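Local coordinates for sugar-binding transport ATP-binding protein (Pyrococcus horikoshii, PDB 1V43) that probably binds and hydrolyses ATP to drive sugar uptake, as the ATPase subunit of an ABC sugar transporter, at residues L32-G37 against K192-Y197; L60-E65 against V75-P80; R83-V88 against V162-E167. All blocks are in the same frame, centred on the assembly; numbering follows the deposited sequence.

Contact 1: residues L32-G37 against K192-Y197; sequences LTIKDG and KVTTIY
G37 and T194 bring their CA atoms to 4.0 Å where the chain leaving strand 24-34 passes the segment leading into strand 194-199, the touching parts running 149° apart. G37 has a positive phi of 79°; a CB there would press on the carbonyl O of D36 and on K192 CE, so glycine suits the place. Its N donates to T194 OG1 over 2.7 Å, nearly straight at 167°. The same hydroxyl bonds to the carbonyl of V10, which ties a third piece of chain to this corner. K192, just past helix 174-191, bends at chi2 and chi3 to bring NZ back to G37 O at 2.7 Å, approaching from above the carbonyl plane. An alanine here would take this ammonium from G37 O and is likely to leave the loop at G37 less firmly held. Deeper in, I34 CG2 lies 3.7 Å from T194 CG2, while I34 CD1 meets I196 CD1 at 3.4 Å, tighter than usual, the two side chains crossing at about a right angle. I34 packs on L40 and I196 on L42, both of strand 39-43, joining the antiparallel sheet to the mixed core sheet of an ABC ATPase domain.

Contact 2: residues L60-E65 against V75-P80; sequences LEEPTE and VTYLPP
Two irregular connections of the ATPase domain, L60-E65 after helix 50-58 and V75-P80 with its type I turn from V75 to L78, meet through E62 and P63 on one side and T76 and Y77 on the other. They flank the antiparallel pair of strands 65-70 and 73-74, and the turn is closed by its own backbone bond from L78 N to V75 O. The side chain of E62 folds at chi2 (-76°), which turns its carboxylate toward the turn: OE1 comes to 2.6 Å from T76 O, and the guanidinium of R83 makes a long, weak ion pair with the same OE1. The other oxygen, OE2, lies at the edge of the Y77 ring near its plane, 3.2 Å from CD2, with the carboxylate and ring planes 65° apart. An oxygen at the rim is likely to be favoured by the slightly positive ring hydrogens. One face of the ring is covered from within the turn by T76 CG2, 3.6 Å above its plane and over its centre. The same methyl, anti to its own backbone nitrogen, lies 3.9 Å from P63 CD, so a threonine serves two ends here: carbon for the proline and the ring, hydroxyl for D74 and the backbone of I68. A water donates to P63 O at 2.7 Å and also bonds Y77 OH, linking the two loops. At the other end L60 CD2 touches P80 CG loosely, at 4.4 Å. The whole is a surface junction of loops bordering the antiparallel beta subdomain of an ABC ATPase, close to the helix that carries ATP-binding T51 and T52.

Contact 3: residues R83-V88 against V162-E167; sequences RNISMV and VLLMDE
L164, V88 and V162 bury the most surface where strand 85-88 runs parallel to strand 162-166, their axes 4.6 Å apart at closest and 19° from parallel. L164 turns both its N and its O to strand 85-88: N donates to S86 O over 2.9 Å, and O accepts from V88 N over 2.7 Å. With CG anti to the carbonyl carbon (chi1 -53°), its branched end reaches I85 CD1, 4.1 Å from L164 CD1, and I57 and A58 of helix 50-58, a span suited to leucine. V88 completes the alternating pattern of a parallel pair, its O receiving D166 N at 2.9 Å. On the sheet face it shares with M165, the two side chains lie side by side and point the same way, V88 CB 3.8 Å from M165 CG; a beta-branched residue suits an extended strand and fills this face. V162 opens the pairing more loosely, with weak backbone bonds to N84 O and from S86 N, but its CB meets I85 CG2 at 4.0 Å. The sequence is that of a Walker B strand, and D166 follows the last of these apolar residues, its side chain touching T51 of the ATP site. Main-chain bonds and apolar side chains hold the strand, and D166 at its end is probably placed to serve the magnesium of bound nucleotide, as in related ATPases.

From the N terminus the chain passes 32-37, the first half of contact 1, then runs through the P-loop and helix 50-58 to 60-65. Contact 2 closes a short loop when 75-80 returns, around strands 65-70 and 73-74. Contact 3 opens at 83-88 and closes at 162-167, past a long excursion with several helices and almost no strand; contact 1 closes last, at 192-197. Contacts 2 and 3 therefore stand in series, both nested inside contact 1. R83 joins contacts 2 and 3 through a bond from NE to L78 O. L163 pairs with T194 and I196, so the 192-197 half of contact 1 lies beside contact 3 in the mixed sheet, while 32-37 comes from the antiparallel one.

Contact 1: residues L32-G37 against K192-Y197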
# COMPACT_ATOMS: atom_id res chain seq x y z
N LEU A 32 -23.02 -17.03 -11.31
CA LEU A 32 -21.76 -17.50 -10.76
C LEU A 32 -21.85 -18.90 -10.18
O LEU A 32 -22.79 -19.22 -9.45
CB LEU A 32 -21.35 -16.56 -9.62
CG LEU A 32 -20.00 -15.86 -9.61
CD1 LEU A 32 -19.82 -15.11 -8.29
CD2 LEU A 32 -18.92 -16.90 -9.79
N THR A 33 -20.87 -19.73 -10.51
CA THR A 33 -20.80 -21.07 -9.96
C THR A 33 -19.53 -21.14 -9.12
O THR A 33 -18.42 -21.23 -9.65
CB THR A 33 -20.76 -22.14 -11.06
OG1 THR A 33 -21.96 -22.06 -11.85
CG2 THR A 33 -20.68 -23.51 -10.46
N ILE A 34 -19.71 -21.06 -7.80
CA ILE A 34 -18.61 -21.11 -6.83
C ILE A 34 -18.30 -22.56 -6.50
O ILE A 34 -19.10 -23.25 -5.88
CB ILE A 34 -19.02 -20.32 -5.58
CG1 ILE A 34 -19.28 -18.87 -6.00
CG2 ILE A 34 -17.90 -20.35 -4.56
CD1 ILE A 34 -20.10 -18.09 -5.05
N LYS A 35 -17.12 -23.03 -6.90
CA LYS A 35 -16.75 -24.43 -6.68
C LYS A 35 -16.64 -24.88 -5.23
O LYS A 35 -16.22 -24.12 -4.36
CB LYS A 35 -15.47 -24.76 -7.47
CG LYS A 35 -15.62 -24.46 -8.98
CD LYS A 35 -14.38 -24.80 -9.80
CE LYS A 35 -14.48 -24.21 -11.22
NZ LYS A 35 -13.31 -24.55 -12.08
N ASP A 36 -17.06 -26.12 -4.98
CA ASP A 36 -17.01 -26.67 -3.64
C ASP A 36 -15.58 -26.61 -3.11
O ASP A 36 -14.65 -27.07 -3.75
CB ASP A 36 -17.51 -28.13 -3.62
CG ASP A 36 -16.68 -29.05 -4.50
OD1 ASP A 36 -16.66 -28.84 -5.74
OD2 ASP A 36 -16.04 -29.98 -3.96
N GLY A 37 -15.43 -26.02 -1.94
CA GLY A 37 -14.13 -25.91 -1.34
C GLY A 37 -13.20 -24.83 -1.85
O GLY A 37 -12.06 -24.78 -1.40
N LYS A 192 -11.02 -26.71 3.55
CA LYS A 192 -11.65 -26.86 2.26
C LYS A 192 -13.11 -26.45 2.35
O LYS A 192 -13.95 -27.01 1.64
CB LYS A 192 -11.54 -28.30 1.73
CG LYS A 192 -10.13 -28.71 1.30
CD LYS A 192 -9.50 -27.67 0.38
CE LYS A 192 -10.41 -27.30 -0.80
NZ LYS A 192 -9.82 -26.21 -1.65
N VAL A 193 -13.42 -25.51 3.24
CA VAL A 193 -14.80 -25.02 3.34
C VAL A 193 -14.98 -23.93 2.26
O VAL A 193 -14.15 -23.03 2.15
CB VAL A 193 -15.15 -24.42 4.75
CG1 VAL A 193 -14.25 -23.21 5.10
CG2 VAL A 193 -16.61 -23.96 4.75
N THR A 194 -16.04 -24.03 1.45
CA THR A 194 -16.30 -23.04 0.40
C THR A 194 -16.37 -21.67 1.06
O THR A 194 -17.14 -21.48 1.99
CB THR A 194 -17.63 -23.35 -0.33
OG1 THR A 194 -17.56 -24.67 -0.88
CG2 THR A 194 -17.87 -22.36 -1.44
N THR A 195 -15.57 -20.73 0.58
CA THR A 195 -15.49 -19.41 1.19
C THR A 195 -15.68 -18.33 0.15
O THR A 195 -15.04 -18.35 -0.89
CB THR A 195 -14.08 -19.22 1.89
OG1 THR A 195 -13.88 -20.26 2.85
CG2 THR A 195 -13.96 -17.88 2.60
N ILE A 196 -16.57 -17.38 0.46
CA ILE A 196 -16.86 -16.25 -0.40
C ILE A 196 -16.39 -15.05 0.42
O ILE A 196 -16.90 -14.76 1.50
CB ILE A 196 -18.37 -16.20 -0.75
CG1 ILE A 196 -18.75 -17.54 -1.41
CG2 ILE A 196 -18.66 -15.04 -1.72
CD1 ILE A 196 -20.21 -17.73 -1.70
N TYR A 197 -15.38 -14.38 -0.11
CA TYR A 197 -14.70 -13.28 0.58
C TYR A 197 -14.81 -11.96 -0.16
O TYR A 197 -14.40 -11.84 -1.31
CB TYR A 197 -13.23 -13.68 0.71
CG TYR A 197 -12.38 -12.89 1.68
CD1 TYR A 197 -12.04 -13.43 2.93
CD2 TYR A 197 -11.84 -11.66 1.32
CE1 TYR A 197 -11.16 -12.76 3.79
CE2 TYR A 197 -10.96 -10.99 2.17
CZ TYR A 197 -10.63 -11.55 3.40
OH TYR A 197 -9.75 -10.90 4.21

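Contact 2: residues L60-E65 against V75-P80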
# COMPACT_ATOMS: atom_id res chain seq x y z
N LEU A 60 -29.50 -12.40 4.57
CA LEU A 60 -29.84 -11.19 5.30
C LEU A 60 -30.63 -10.30 4.34
O LEU A 60 -31.32 -9.37 4.74
CB LEU A 60 -28.57 -10.48 5.74
CG LEU A 60 -27.71 -11.32 6.69
CD1 LEU A 60 -26.42 -10.60 6.99
CD2 LEU A 60 -28.50 -11.59 7.95
N GLU A 61 -30.53 -10.62 3.05
CA GLU A 61 -31.22 -9.87 2.02
C GLU A 61 -31.77 -10.88 1.02
O GLU A 61 -31.14 -11.92 0.78
CB GLU A 61 -30.24 -8.92 1.33
CG GLU A 61 -30.88 -7.69 0.75
CD GLU A 61 -30.07 -6.44 1.03
OE1 GLU A 61 -30.69 -5.36 1.20
OE2 GLU A 61 -28.83 -6.52 1.09
N GLU A 62 -32.94 -10.59 0.46
CA GLU A 62 -33.55 -11.46 -0.54
C GLU A 62 -33.31 -10.85 -1.92
O GLU A 62 -33.20 -9.63 -2.06
CB GLU A 62 -35.07 -11.59 -0.29
CG GLU A 62 -35.44 -12.33 1.00
CD GLU A 62 -35.25 -13.84 0.89
OE1 GLU A 62 -34.31 -14.28 0.21
OE2 GLU A 62 -36.05 -14.58 1.50
N PRO A 63 -33.21 -11.70 -2.95
CA PRO A 63 -32.99 -11.21 -4.32
C PRO A 63 -34.32 -10.68 -4.86
O PRO A 63 -35.39 -11.01 -4.35
CB PRO A 63 -32.57 -12.47 -5.08
CG PRO A 63 -32.28 -13.47 -4.03
CD PRO A 63 -33.23 -13.16 -2.93
N THR A 64 -34.23 -9.87 -5.91
CA THR A 64 -35.39 -9.30 -6.57
C THR A 64 -35.76 -10.29 -7.67
O THR A 64 -36.90 -10.37 -8.11
CB THR A 64 -35.05 -7.93 -7.18
OG1 THR A 64 -34.81 -6.99 -6.12
CG2 THR A 64 -36.18 -7.44 -8.06
N GLU A 65 -34.76 -11.05 -8.08
CA GLU A 65 -34.93 -12.05 -9.11
C GLU A 65 -33.77 -13.02 -8.97
O GLU A 65 -32.71 -12.67 -8.43
CB GLU A 65 -34.90 -11.37 -10.48
CG GLU A 65 -35.42 -12.24 -11.63
CD GLU A 65 -35.46 -11.48 -12.95
OE1 GLU A 65 -35.84 -10.29 -12.94
OE2 GLU A 65 -35.12 -12.09 -13.99
N VAL A 75 -31.76 -22.41 -1.56
CA VAL A 75 -31.82 -21.82 -0.23
C VAL A 75 -32.26 -20.36 -0.28
O VAL A 75 -32.26 -19.66 0.73
CB VAL A 75 -30.44 -21.92 0.50
CG1 VAL A 75 -29.99 -23.37 0.57
CG2 VAL A 75 -29.40 -21.09 -0.23
N THR A 76 -32.63 -19.92 -1.47
CA THR A 76 -33.05 -18.54 -1.70
C THR A 76 -33.97 -17.95 -0.64
O THR A 76 -33.79 -16.80 -0.20
CB THR A 76 -33.78 -18.41 -3.05
OG1 THR A 76 -33.02 -19.07 -4.07
CG2 THR A 76 -33.97 -16.94 -3.41
N TYR A 77 -34.97 -18.72 -0.23
CA TYR A 77 -35.93 -18.23 0.74
C TYR A 77 -35.88 -18.87 2.13
O TYR A 77 -36.87 -18.86 2.87
CB TYR A 77 -37.33 -18.34 0.12
CG TYR A 77 -37.44 -17.49 -1.13
CD1 TYR A 77 -37.81 -18.05 -2.35
CD2 TYR A 77 -37.10 -16.14 -1.10
CE1 TYR A 77 -37.84 -17.28 -3.52
CE2 TYR A 77 -37.13 -15.36 -2.25
CZ TYR A 77 -37.50 -15.94 -3.46
OH TYR A 77 -37.53 -15.19 -4.61
N LEU A 78 -34.72 -19.40 2.48
CA LEU A 78 -34.54 -20.01 3.80
C LEU A 78 -33.89 -18.99 4.73
O LEU A 78 -33.07 -18.19 4.31
CB LEU A 78 -33.63 -21.24 3.70
CG LEU A 78 -34.06 -22.50 2.93
CD1 LEU A 78 -32.85 -23.43 2.82
CD2 LEU A 78 -35.23 -23.21 3.62
N PRO A 79 -34.28 -19.00 6.02
CA PRO A 79 -33.72 -18.07 7.01
C PRO A 79 -32.19 -18.27 7.08
O PRO A 79 -31.70 -19.37 6.84
CB PRO A 79 -34.40 -18.51 8.31
CG PRO A 79 -35.68 -19.10 7.85
CD PRO A 79 -35.29 -19.88 6.62
N PRO A 80 -31.42 -17.22 7.39
CA PRO A 80 -29.98 -17.46 7.44
C PRO A 80 -29.55 -18.64 8.30
O PRO A 80 -28.60 -19.34 7.97
CB PRO A 80 -29.41 -16.12 7.92
CG PRO A 80 -30.59 -15.38 8.47
CD PRO A 80 -31.72 -15.80 7.60
O HOH W 1 -37.68 -12.52 -4.29

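Contact 3: residues R83-V88 against V162-E167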
# COMPACT_ATOMS: atom_id res chain seq x y z
N ARG A 83 -29.37 -22.15 6.55
CA ARG A 83 -28.44 -22.26 5.43
C ARG A 83 -27.06 -22.82 5.83
O ARG A 83 -26.25 -23.13 4.97
CB ARG A 83 -28.25 -20.90 4.76
CG ARG A 83 -29.53 -20.28 4.19
CD ARG A 83 -29.24 -19.02 3.41
NE ARG A 83 -30.47 -18.33 3.04
CZ ARG A 83 -30.59 -17.49 2.01
NH1 ARG A 83 -29.55 -17.22 1.22
NH2 ARG A 83 -31.75 -16.90 1.78
N ASN A 84 -26.80 -22.94 7.13
CA ASN A 84 -25.51 -23.46 7.59
C ASN A 84 -24.34 -22.60 7.13
O ASN A 84 -23.42 -23.08 6.48
CB ASN A 84 -25.28 -24.88 7.09
CG ASN A 84 -26.22 -25.87 7.72
OD1 ASN A 84 -26.46 -25.82 8.93
ND2 ASN A 84 -26.75 -26.80 6.92
N ILE A 85 -24.38 -21.32 7.49
CA ILE A 85 -23.34 -20.38 7.11
C ILE A 85 -22.82 -19.68 8.35
O ILE A 85 -23.47 -19.71 9.39
CB ILE A 85 -23.91 -19.26 6.19
CG1 ILE A 85 -25.10 -18.61 6.90
CG2 ILE A 85 -24.33 -19.84 4.85
CD1 ILE A 85 -25.39 -17.19 6.51
N SER A 86 -21.67 -19.05 8.22
CA SER A 86 -21.08 -18.28 9.29
C SER A 86 -20.48 -17.06 8.60
O SER A 86 -19.86 -17.14 7.53
CB SER A 86 -20.02 -19.09 10.08
OG SER A 86 -18.99 -19.54 9.23
N MET A 87 -20.70 -15.91 9.20
CA MET A 87 -20.23 -14.66 8.63
C MET A 87 -19.16 -14.03 9.50
O MET A 87 -19.28 -14.02 10.72
CB MET A 87 -21.42 -13.73 8.48
CG MET A 87 -21.08 -12.30 8.09
SD MET A 87 -21.43 -11.95 6.36
CE MET A 87 -19.87 -12.29 5.68
N VAL A 88 -18.11 -13.53 8.88
CA VAL A 88 -17.06 -12.85 9.61
C VAL A 88 -17.08 -11.44 9.07
O VAL A 88 -17.16 -11.25 7.87
CB VAL A 88 -15.66 -13.46 9.35
CG1 VAL A 88 -14.61 -12.72 10.14
CG2 VAL A 88 -15.65 -14.93 9.71
N VAL A 162 -20.81 -23.03 4.23
CA VAL A 162 -20.31 -21.90 3.46
C VAL A 162 -19.83 -20.83 4.44
O VAL A 162 -20.56 -20.42 5.36
CB VAL A 162 -21.41 -21.31 2.54
CG1 VAL A 162 -20.85 -20.16 1.74
CG2 VAL A 162 -21.95 -22.39 1.59
N LEU A 163 -18.60 -20.38 4.23
CA LEU A 163 -17.98 -19.37 5.08
C LEU A 163 -18.04 -18.06 4.32
O LEU A 163 -17.64 -17.99 3.16
CB LEU A 163 -16.54 -19.78 5.38
CG LEU A 163 -15.74 -18.90 6.33
CD1 LEU A 163 -16.47 -18.82 7.66
CD2 LEU A 163 -14.34 -19.51 6.52
N LEU A 164 -18.55 -17.03 4.97
CA LEU A 164 -18.71 -15.73 4.34
C LEU A 164 -17.95 -14.67 5.11
O LEU A 164 -18.11 -14.54 6.33
CB LEU A 164 -20.20 -15.35 4.28
CG LEU A 164 -21.18 -16.36 3.67
CD1 LEU A 164 -22.61 -15.84 3.84
CD2 LEU A 164 -20.86 -16.58 2.19
N MET A 165 -17.14 -13.88 4.41
CA MET A 165 -16.37 -12.84 5.08
C MET A 165 -16.46 -11.53 4.34
O MET A 165 -16.24 -11.49 3.13
CB MET A 165 -14.90 -13.25 5.23
CG MET A 165 -14.69 -14.64 5.83
SD MET A 165 -13.00 -14.81 6.44
CE MET A 165 -12.82 -16.56 6.54
N ASP A 166 -16.77 -10.47 5.08
CA ASP A 166 -16.89 -9.13 4.50
C ASP A 166 -15.79 -8.22 5.06
O ASP A 166 -15.86 -7.81 6.22
CB ASP A 166 -18.26 -8.53 4.83
CG ASP A 166 -18.58 -7.31 3.98
OD1 ASP A 166 -17.66 -6.51 3.71
OD2 ASP A 166 -19.75 -7.14 3.58
N GLU A 167 -14.78 -7.94 4.24
CA GLU A 167 -13.67 -7.06 4.61
C GLU A 167 -13.35 -7.22 6.10
O GLU A 167 -13.34 -6.25 6.85
CB GLU A 167 -14.06 -5.61 4.31
CG GLU A 167 -12.92 -4.64 4.11
CD GLU A 167 -12.26 -4.76 2.74
OE1 GLU A 167 -11.16 -5.35 2.65
OE2 GLU A 167 -12.85 -4.28 1.75